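Local atomic coordinates of glycoside Hydrolase (Bacteroides plebeius, PDB entry 5T3B), a protein that is a glycoside hydrolase of family 50 from a gut Bacteroides and probably cleaves glycosidic bonds in agarose-type polysaccharides. Residues A[195-208]-A[218-232]. Sequence-based numbering, arbitrary orientation.
Sequences FLAEFKNSKGISYP and LVFYDGWDEWCKEYL
Phe199 and Trp227 meet where helices 195-203 and 224-232 cross almost perpendicularly, at 103° with their axes 10.8 Å apart, a separation suited to large aromatic residues. Trp227, its CG anti to the backbone N (chi1 175°), reaches across as a knob among Phe195, Glu198, Phe199 and Ser202; its broad indole lies flat on the other helix, and Phe199 CB makes a CH-pi contact over its six-membered ring. The Phe199 ring points an edge at the indole, CD1 lying 3.5 Å from Trp227 CG, and takes the edge of Trp224 on one face. Phe195 in turn receives the edge of Tyr231 at 87°, while Leu232 CD2 closes its rim. Without the indole, as with an alanine here, a gap would probably open among those four residues and Phe199 lose an edge partner. Leu218's fork serves two sides, CD1 meeting Leu196 O and Tyr207, CD2 Ile205 CD1 (3.7 Å) and Pro208. At Gly223, third in the type II turn 221-224, a side chain would jam against Asp222 O; a water joins its O (2.8 Å) to Lys203 NZ (2.9 Å). Helix 300-324 packs against the aromatic cluster, Ile318 on Phe195 and Ala317 on Trp224, while helix 277-288 flanks Pro208 and Tyr221.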
ATOM      1  N   PHE A 195      14.765  -6.365   0.206  1.00  8.66           N
ATOM      2  CA  PHE A 195      16.122  -5.917   0.493  1.00  9.13           C
ATOM      3  C   PHE A 195      16.802  -6.768   1.589  1.00  9.85           C
ATOM      4  O   PHE A 195      17.984  -7.105   1.457  1.00 10.36           O
ATOM      5  CB  PHE A 195      16.160  -4.455   0.905  1.00  9.01           C
ATOM      6  CG  PHE A 195      16.238  -3.465  -0.218  1.00  8.83           C
ATOM      7  CD1 PHE A 195      15.434  -3.537  -1.335  1.00  9.04           C
ATOM      8  CD2 PHE A 195      17.115  -2.387  -0.147  1.00  9.58           C
ATOM      9  CE1 PHE A 195      15.475  -2.594  -2.340  1.00  9.78           C
ATOM     10  CE2 PHE A 195      17.196  -1.480  -1.159  1.00 10.43           C
ATOM     11  CZ  PHE A 195      16.329  -1.519  -2.237  1.00 10.08           C
ATOM     12  N   LEU A 196      16.094  -7.062   2.671  1.00  9.20           N
ATOM     13  CA  LEU A 196      16.769  -7.752   3.763  1.00  9.30           C
ATOM     14  C   LEU A 196      17.250  -9.156   3.338  1.00  9.97           C
ATOM     15  O   LEU A 196      18.387  -9.560   3.626  1.00 10.69           O
ATOM     16  CB  LEU A 196      15.864  -7.815   4.986  1.00 10.11           C
ATOM     17  CG  LEU A 196      15.640  -6.448   5.641  1.00  9.46           C
ATOM     18  CD1 LEU A 196      14.423  -6.454   6.525  1.00 11.17           C
ATOM     19  CD2 LEU A 196      16.852  -6.007   6.426  1.00 10.97           C
ATOM     20  N   ALA A 197      16.378  -9.874   2.625  1.00 10.93           N
ATOM     21  CA  ALA A 197      16.737 -11.187   2.085  1.00 10.48           C
ATOM     22  C   ALA A 197      17.870 -11.099   1.119  1.00 10.43           C
ATOM     23  O   ALA A 197      18.764 -11.976   1.105  1.00 12.94           O
ATOM     24  CB  ALA A 197      15.536 -11.882   1.480  1.00 11.35           C
ATOM     25  N   GLU A 198      17.854 -10.085   0.223  1.00 11.42           N
ATOM     26  CA  GLU A 198      18.921  -9.974  -0.746  1.00 11.71           C
ATOM     27  C   GLU A 198      20.269  -9.664  -0.056  1.00 10.93           C
ATOM     28  O   GLU A 198      21.330 -10.127  -0.518  1.00 13.10           O
ATOM     29  CB  GLU A 198      18.569  -8.975  -1.827  1.00 13.39           C
ATOM     30  CG  GLU A 198      17.486  -9.522  -2.737  1.00 19.85           C
ATOM     31  CD  GLU A 198      17.906 -10.702  -3.616  1.00 24.76           C
ATOM     32  OE1 GLU A 198      19.043 -10.949  -3.764  1.00 33.21           O
ATOM     33  OE2 GLU A 198      17.047 -11.372  -4.199  1.00 36.21           O
ATOM     34  N   PHE A 199      20.238  -8.821   0.972  1.00 10.58           N
ATOM     35  CA  PHE A 199      21.461  -8.540   1.731  1.00 11.01           C
ATOM     36  C   PHE A 199      22.019  -9.830   2.347  1.00 11.87           C
ATOM     37  O   PHE A 199      23.216 -10.128   2.233  1.00 12.92           O
ATOM     38  CB  PHE A 199      21.159  -7.496   2.832  1.00 11.00           C
ATOM     39  CG  PHE A 199      22.293  -7.265   3.788  1.00 10.30           C
ATOM     40  CD1 PHE A 199      23.403  -6.521   3.385  1.00 12.57           C
ATOM     41  CD2 PHE A 199      22.211  -7.654   5.071  1.00 13.49           C
ATOM     42  CE1 PHE A 199      24.415  -6.276   4.269  1.00 12.59           C
ATOM     43  CE2 PHE A 199      23.231  -7.401   5.943  1.00 16.59           C
ATOM     44  CZ  PHE A 199      24.333  -6.724   5.528  1.00 13.51           C
ATOM     45  N   LYS A 200      21.128 -10.575   2.995  0.50 11.62           N
ATOM     46  CA  LYS A 200      21.506 -11.867   3.617  0.50 12.79           C
ATOM     47  C   LYS A 200      22.170 -12.761   2.589  0.50 13.07           C
ATOM     48  O   LYS A 200      23.241 -13.336   2.818  0.50 14.41           O
ATOM     49  CB  LYS A 200      20.265 -12.558   4.179  0.50 15.28           C
ATOM     50  CG  LYS A 200      20.534 -13.989   4.534  0.50 19.95           C
ATOM     51  CD  LYS A 200      19.226 -14.700   4.763  0.50 22.83           C
ATOM     52  CE  LYS A 200      19.370 -16.200   4.736  0.50 31.58           C
ATOM     53  NZ  LYS A 200      19.195 -16.733   3.354  0.50 33.50           N
ATOM     54  N   ASN A 201      21.537 -12.877   1.434  1.00 13.67           N
ATOM     55  CA  ASN A 201      22.078 -13.727   0.346  1.00 15.41           C
ATOM     56  C   ASN A 201      23.413 -13.222  -0.198  1.00 16.91           C
ATOM     57  O   ASN A 201      24.369 -14.010  -0.359  1.00 18.42           O
ATOM     58  CB  ASN A 201      21.044 -13.850  -0.759  1.00 18.17           C
ATOM     59  CG  ASN A 201      19.890 -14.781  -0.361  1.00 25.13           C
ATOM     60  OD1 ASN A 201      20.001 -15.608   0.593  1.00 28.75           O
ATOM     61  ND2 ASN A 201      18.781 -14.695  -1.101  1.00 34.19           N
ATOM     62  N   SER A 202      23.517 -11.897  -0.342  1.00 16.12           N
ATOM     63  CA  SER A 202      24.778 -11.281  -0.809  1.00 18.56           C
ATOM     64  C   SER A 202      25.942 -11.542   0.161  1.00 16.12           C
ATOM     65  O   SER A 202      27.086 -11.785  -0.260  1.00 21.42           O
ATOM     66  CB  SER A 202      24.594  -9.761  -1.075  1.00 21.13           C
ATOM     67  OG  SER A 202      25.799  -9.157  -1.515  1.00 31.69           O
ATOM     68  N   LYS A 203      25.646 -11.528   1.449  1.00 16.89           N
ATOM     69  CA  LYS A 203      26.684 -11.684   2.447  1.00 17.12           C
ATOM     70  C   LYS A 203      26.990 -13.126   2.801  1.00 18.85           C
ATOM     71  O   LYS A 203      27.952 -13.442   3.483  1.00 20.57           O
ATOM     72  CB  LYS A 203      26.331 -10.922   3.732  1.00 19.12           C
ATOM     73  CG  LYS A 203      26.225  -9.403   3.550  1.00 22.07           C
ATOM     74  CD  LYS A 203      27.594  -8.826   3.064  1.00 26.14           C
ATOM     75  CE  LYS A 203      27.562  -7.316   2.879  1.00 24.41           C
ATOM     76  NZ  LYS A 203      28.898  -6.873   2.379  1.00 28.02           N
ATOM     77  N   GLY A 204      26.154 -14.027   2.359  1.00 16.17           N
ATOM     78  CA  GLY A 204      26.302 -15.472   2.685  1.00 16.48           C
ATOM     79  C   GLY A 204      26.133 -15.838   4.137  1.00 18.42           C
ATOM     80  O   GLY A 204      26.862 -16.692   4.649  1.00 21.00           O
ATOM     81  N   ILE A 205      25.135 -15.210   4.778  1.00 17.39           N
ATOM     82  CA  ILE A 205      24.889 -15.373   6.173  1.00 18.91           C
ATOM     83  C   ILE A 205      23.479 -15.921   6.399  1.00 17.01           C
ATOM     84  O   ILE A 205      22.722 -16.099   5.483  1.00 17.59           O
ATOM     85  CB  ILE A 205      25.107 -14.051   6.918  1.00 18.71           C
ATOM     86  CG1 ILE A 205      24.148 -12.934   6.414  1.00 18.16           C
ATOM     87  CG2 ILE A 205      26.571 -13.608   6.820  1.00 21.21           C
ATOM     88  CD1 ILE A 205      24.264 -11.629   7.177  1.00 20.84           C
ATOM     89  N   SER A 206      23.224 -16.251   7.673  0.50 19.03           N
ATOM     90  CA  SER A 206      21.902 -16.684   8.086  0.50 17.70           C
ATOM     91  C   SER A 206      21.147 -15.503   8.655  0.50 17.77           C
ATOM     92  O   SER A 206      21.742 -14.491   9.076  0.50 18.01           O
ATOM     93  CB  SER A 206      22.020 -17.711   9.210  0.50 18.37           C
ATOM     94  OG  SER A 206      22.620 -18.925   8.790  0.50 22.85           O
ATOM     95  N   TYR A 207      19.826 -15.648   8.715  1.00 15.87           N
ATOM     96  CA  TYR A 207      19.019 -14.687   9.476  1.00 15.57           C
ATOM     97  C   TYR A 207      19.419 -14.720  10.969  1.00 15.73           C
ATOM     98  O   TYR A 207      19.857 -15.734  11.503  1.00 17.34           O
ATOM     99  CB  TYR A 207      17.530 -14.990   9.363  1.00 15.85           C
ATOM    100  CG  TYR A 207      17.009 -14.703   7.972  1.00 15.85           C
ATOM    101  CD1 TYR A 207      17.025 -13.407   7.463  1.00 17.06           C
ATOM    102  CD2 TYR A 207      16.435 -15.696   7.176  1.00 16.03           C
ATOM    103  CE1 TYR A 207      16.480 -13.105   6.233  1.00 16.51           C
ATOM    104  CE2 TYR A 207      15.922 -15.366   5.906  1.00 17.04           C
ATOM    105  CZ  TYR A 207      15.950 -14.070   5.461  1.00 17.27           C
ATOM    106  OH  TYR A 207      15.455 -13.691   4.234  1.00 20.48           O
ATOM    107  N   PRO A 208      19.311 -13.581  11.649  1.00 17.94           N
ATOM    108  CA  PRO A 208      19.593 -13.604  13.101  1.00 18.44           C
ATOM    109  C   PRO A 208      18.791 -14.635  13.867  1.00 16.44           C
ATOM    110  O   PRO A 208      17.615 -14.789  13.610  1.00 17.01           O
ATOM    111  CB  PRO A 208      19.167 -12.193  13.560  1.00 18.00           C
ATOM    112  CG  PRO A 208      19.253 -11.348  12.302  1.00 18.62           C
ATOM    113  CD  PRO A 208      18.747 -12.280  11.205  1.00 17.14           C
ATOM    114  N   LEU A 218      19.294  -7.542  10.597  1.00 10.71           N
ATOM    115  CA  LEU A 218      20.371  -7.431   9.634  1.00 11.08           C
ATOM    116  C   LEU A 218      20.879  -5.999   9.407  1.00 10.51           C
ATOM    117  O   LEU A 218      22.013  -5.784   8.979  1.00 11.90           O
ATOM    118  CB  LEU A 218      19.955  -8.031   8.308  1.00 11.45           C
ATOM    119  CG  LEU A 218      19.770  -9.527   8.291  1.00 12.88           C
ATOM    120  CD1 LEU A 218      19.038  -9.977   7.040  1.00 13.93           C
ATOM    121  CD2 LEU A 218      21.082 -10.280   8.448  1.00 13.89           C
ATOM    122  N   VAL A 219      20.050  -5.008   9.807  1.00 10.33           N
ATOM    123  CA  VAL A 219      20.506  -3.630   9.646  1.00 10.64           C
ATOM    124  C   VAL A 219      21.690  -3.289  10.568  1.00 11.63           C
ATOM    125  O   VAL A 219      22.375  -2.311  10.303  1.00 12.80           O
ATOM    126  CB  VAL A 219      19.390  -2.617   9.903  1.00 11.08           C
ATOM    127  CG1 VAL A 219      18.230  -2.844   8.966  1.00 10.94           C
ATOM    128  CG2 VAL A 219      18.895  -2.620  11.353  1.00 12.03           C
ATOM    129  N   PHE A 220      21.967  -4.135  11.538  1.00 11.31           N
ATOM    130  CA  PHE A 220      23.121  -3.934  12.408  1.00 11.77           C
ATOM    131  C   PHE A 220      24.354  -4.646  11.941  1.00 13.43           C
ATOM    132  O   PHE A 220      25.424  -4.522  12.580  1.00 14.49           O
ATOM    133  CB  PHE A 220      22.782  -4.384  13.819  1.00 11.78           C
ATOM    134  CG  PHE A 220      21.613  -3.636  14.424  1.00 12.27           C
ATOM    135  CD1 PHE A 220      21.760  -2.307  14.804  1.00 14.15           C
ATOM    136  CD2 PHE A 220      20.362  -4.247  14.601  1.00 13.22           C
ATOM    137  CE1 PHE A 220      20.714  -1.609  15.338  1.00 14.99           C
ATOM    138  CE2 PHE A 220      19.315  -3.525  15.124  1.00 12.16           C
ATOM    139  CZ  PHE A 220      19.500  -2.214  15.507  1.00 13.23           C
ATOM    140  N   TYR A 221      24.235  -5.429  10.863  1.00 12.61           N
ATOM    141  CA  TYR A 221      25.367  -6.200  10.381  1.00 13.69           C
ATOM    142  C   TYR A 221      26.307  -5.335   9.562  1.00 13.48           C
ATOM    143  O   TYR A 221      25.884  -4.358   8.909  1.00 14.06           O
ATOM    144  CB  TYR A 221      24.875  -7.407   9.573  1.00 14.18           C
ATOM    145  CG  TYR A 221      24.316  -8.554  10.366  1.00 14.75           C
ATOM    146  CD1 TYR A 221      23.356  -8.392  11.339  1.00 12.87           C
ATOM    147  CD2 TYR A 221      24.794  -9.844  10.132  1.00 15.89           C
ATOM    148  CE1 TYR A 221      22.861  -9.486  12.067  1.00 15.76           C
ATOM    149  CE2 TYR A 221      24.333 -10.930  10.861  1.00 15.72           C
ATOM    150  CZ  TYR A 221      23.356 -10.769  11.805  1.00 15.95           C
ATOM    151  OH  TYR A 221      22.870 -11.793  12.550  1.00 17.91           O
ATOM    152  N   ASP A 222      27.581  -5.739   9.564  1.00 15.99           N
ATOM    153  CA  ASP A 222      28.559  -5.001   8.801  1.00 17.39           C
ATOM    154  C   ASP A 222      28.122  -4.937   7.320  1.00 15.51           C
ATOM    155  O   ASP A 222      27.741  -5.936   6.736  1.00 17.08           O
ATOM    156  CB  ASP A 222      29.919  -5.651   8.894  1.00 22.09           C
ATOM    157  CG  ASP A 222      30.631  -5.362  10.260  1.00 27.67           C
ATOM    158  OD1 ASP A 222      30.084  -4.694  11.175  1.00 35.02           O
ATOM    159  OD2 ASP A 222      31.777  -5.767  10.408  1.00 43.65           O
ATOM    160  N   GLY A 223      28.192  -3.730   6.749  1.00 13.60           N
ATOM    161  CA  GLY A 223      28.026  -3.563   5.329  1.00 13.93           C
ATOM    162  C   GLY A 223      26.614  -3.249   4.841  1.00 11.84           C
ATOM    163  O   GLY A 223      26.420  -3.088   3.647  1.00 13.64           O
ATOM    164  N   TRP A 224      25.663  -3.121   5.771  1.00 11.03           N
ATOM    165  CA  TRP A 224      24.250  -2.867   5.389  1.00 11.64           C
ATOM    166  C   TRP A 224      24.143  -1.573   4.538  1.00 12.04           C
ATOM    167  O   TRP A 224      23.563  -1.591   3.449  1.00 12.15           O
ATOM    168  CB  TRP A 224      23.373  -2.833   6.617  1.00 10.84           C
ATOM    169  CG  TRP A 224      22.032  -2.274   6.409  1.00 10.21           C
ATOM    170  CD1 TRP A 224      21.564  -1.129   6.948  1.00 11.36           C
ATOM    171  CD2 TRP A 224      20.940  -2.779   5.586  1.00 10.66           C
ATOM    172  NE1 TRP A 224      20.272  -0.886   6.572  1.00 10.37           N
ATOM    173  CE2 TRP A 224      19.872  -1.877   5.715  1.00 10.53           C
ATOM    174  CE3 TRP A 224      20.773  -3.894   4.790  1.00 11.22           C
ATOM    175  CZ2 TRP A 224      18.663  -2.063   5.042  1.00 10.47           C
ATOM    176  CZ3 TRP A 224      19.581  -4.077   4.143  1.00 11.10           C
ATOM    177  CH2 TRP A 224      18.560  -3.168   4.268  1.00 10.68           C
ATOM    178  N   ASP A 225      24.674  -0.462   5.077  1.00 11.59           N
ATOM    179  CA  ASP A 225      24.491   0.804   4.371  1.00 11.65           C
ATOM    180  C   ASP A 225      25.145   0.766   2.976  1.00 11.53           C
ATOM    181  O   ASP A 225      24.561   1.237   1.993  1.00 12.43           O
ATOM    182  CB  ASP A 225      25.106   1.975   5.132  1.00 12.85           C
ATOM    183  CG  ASP A 225      24.369   2.432   6.350  1.00 16.29           C
ATOM    184  OD1 ASP A 225      23.347   1.941   6.693  1.00 17.49           O
ATOM    185  OD2 ASP A 225      24.951   3.283   7.126  1.00 20.84           O
ATOM    186  N   GLU A 226      26.357   0.227   2.915  1.00 12.01           N
ATOM    187  CA  GLU A 226      27.037   0.140   1.667  1.00 12.77           C
ATOM    188  C   GLU A 226      26.373  -0.790   0.645  1.00 11.41           C
ATOM    189  O   GLU A 226      26.335  -0.525  -0.561  1.00 12.56           O
ATOM    190  CB  GLU A 226      28.504  -0.270   1.838  1.00 15.19           C
ATOM    191  CG  GLU A 226      29.325  -0.310   0.566  1.00 20.75           C
ATOM    192  CD  GLU A 226      29.278   0.949  -0.332  1.00 26.19           C
ATOM    193  OE1 GLU A 226      29.227   2.114   0.185  1.00 30.27           O
ATOM    194  OE2 GLU A 226      29.247   0.725  -1.596  1.00 39.75           O
ATOM    195  N   TRP A 227      25.870  -1.909   1.156  1.00 11.87           N
ATOM    196  CA  TRP A 227      25.206  -2.863   0.318  1.00 11.52           C
ATOM    197  C   TRP A 227      23.946  -2.203  -0.328  1.00 11.75           C
ATOM    198  O   TRP A 227      23.690  -2.364  -1.522  1.00 11.63           O
ATOM    199  CB  TRP A 227      24.810  -4.145   1.076  1.00 11.62           C
ATOM    200  CG  TRP A 227      24.015  -5.065   0.210  1.00 12.16           C
ATOM    201  CD1 TRP A 227      24.497  -5.980  -0.652  1.00 13.64           C
ATOM    202  CD2 TRP A 227      22.622  -5.068   0.033  1.00 12.23           C
ATOM    203  NE1 TRP A 227      23.489  -6.583  -1.334  1.00 15.87           N
ATOM    204  CE2 TRP A 227      22.327  -6.010  -0.945  1.00 13.64           C
ATOM    205  CE3 TRP A 227      21.581  -4.369   0.613  1.00 12.80           C
ATOM    206  CZ2 TRP A 227      20.999  -6.236  -1.395  1.00 14.46           C
ATOM    207  CZ3 TRP A 227      20.266  -4.604   0.168  1.00 14.19           C
ATOM    208  CH2 TRP A 227      20.010  -5.501  -0.835  1.00 14.72           C
ATOM    209  N   CYS A 228      23.208  -1.423   0.468  1.00 10.72           N
ATOM    210  CA  CYS A 228      22.056  -0.761  -0.120  1.00 10.51           C
ATOM    211  C   CYS A 228      22.458   0.128  -1.304  1.00 11.06           C
ATOM    212  O   CYS A 228      21.773   0.204  -2.337  1.00 11.60           O
ATOM    213  CB  CYS A 228      21.284   0.033   0.973  1.00 10.32           C
ATOM    214  SG  CYS A 228      20.356  -0.931   2.127  1.00 11.39           S
ATOM    215  N   LYS A 229      23.543   0.900  -1.109  1.00 10.86           N
ATOM    216  CA  LYS A 229      24.037   1.763  -2.210  1.00 11.37           C
ATOM    217  C   LYS A 229      24.322   0.936  -3.482  1.00 12.16           C
ATOM    218  O   LYS A 229      23.975   1.315  -4.595  1.00 13.44           O
ATOM    219  CB  LYS A 229      25.237   2.574  -1.745  1.00 12.28           C
ATOM    220  CG  LYS A 229      24.857   3.697  -0.789  1.00 13.45           C
ATOM    221  CD  LYS A 229      26.001   4.422  -0.166  1.00 15.88           C
ATOM    222  CE  LYS A 229      25.521   5.550   0.715  1.00 19.26           C
ATOM    223  NZ  LYS A 229      26.685   6.286   1.232  1.00 25.35           N
ATOM    224  N   GLU A 230      25.029  -0.163  -3.319  1.00 11.58           N
ATOM    225  CA  GLU A 230      25.376  -1.035  -4.421  1.00 13.31           C
ATOM    226  C   GLU A 230      24.139  -1.603  -5.081  1.00 11.94           C
ATOM    227  O   GLU A 230      24.046  -1.637  -6.294  1.00 13.32           O
ATOM    228  CB  GLU A 230      26.342  -2.117  -3.963  1.00 14.83           C
ATOM    229  CG  GLU A 230      27.689  -1.549  -3.563  1.00 19.89           C
ATOM    230  CD  GLU A 230      28.647  -2.568  -2.990  1.00 28.40           C
ATOM    231  OE1 GLU A 230      28.352  -3.800  -3.067  1.00 35.21           O
ATOM    232  OE2 GLU A 230      29.718  -2.141  -2.438  1.00 30.98           O
ATOM    233  N   TYR A 231      23.160  -2.017  -4.247  1.00 11.24           N
ATOM    234  CA  TYR A 231      21.965  -2.656  -4.807  1.00 10.97           C
ATOM    235  C   TYR A 231      21.192  -1.660  -5.639  1.00 10.26           C
ATOM    236  O   TYR A 231      20.742  -1.989  -6.729  1.00 11.61           O
ATOM    237  CB  TYR A 231      21.139  -3.239  -3.670  1.00 11.32           C
ATOM    238  CG  TYR A 231      20.052  -4.189  -4.159  1.00 11.08           C
ATOM    239  CD1 TYR A 231      20.353  -5.332  -4.876  1.00 12.59           C
ATOM    240  CD2 TYR A 231      18.716  -3.963  -3.841  1.00 11.08           C
ATOM    241  CE1 TYR A 231      19.349  -6.236  -5.288  1.00 12.61           C
ATOM    242  CE2 TYR A 231      17.713  -4.824  -4.255  1.00 11.75           C
ATOM    243  CZ  TYR A 231      18.025  -5.951  -4.946  1.00 10.50           C
ATOM    244  OH  TYR A 231      17.064  -6.823  -5.348  1.00 12.93           O
ATOM    245  N   LEU A 232      21.043  -0.420  -5.186  1.00 10.15           N
ATOM    246  CA  LEU A 232      20.365   0.594  -5.985  1.00 10.12           C
ATOM    247  C   LEU A 232      20.990   0.860  -7.332  1.00 11.53           C
ATOM    248  O   LEU A 232      20.297   1.192  -8.254  1.00 12.91           O
ATOM    249  CB  LEU A 232      20.229   1.931  -5.259  1.00 11.08           C
ATOM    250  CG  LEU A 232      18.891   2.152  -4.515  1.00 10.70           C
ATOM    251  CD1 LEU A 232      17.755   2.379  -5.494  1.00 11.70           C
ATOM    252  CD2 LEU A 232      18.557   1.062  -3.520  1.00 13.14           C
TER
HETATM  253  O   HOH W   1      28.468  -4.070   1.984  1.00 18.61           O
HETATM  254  O   HOH W   2      23.140 -14.354  11.360  1.00 22.77           O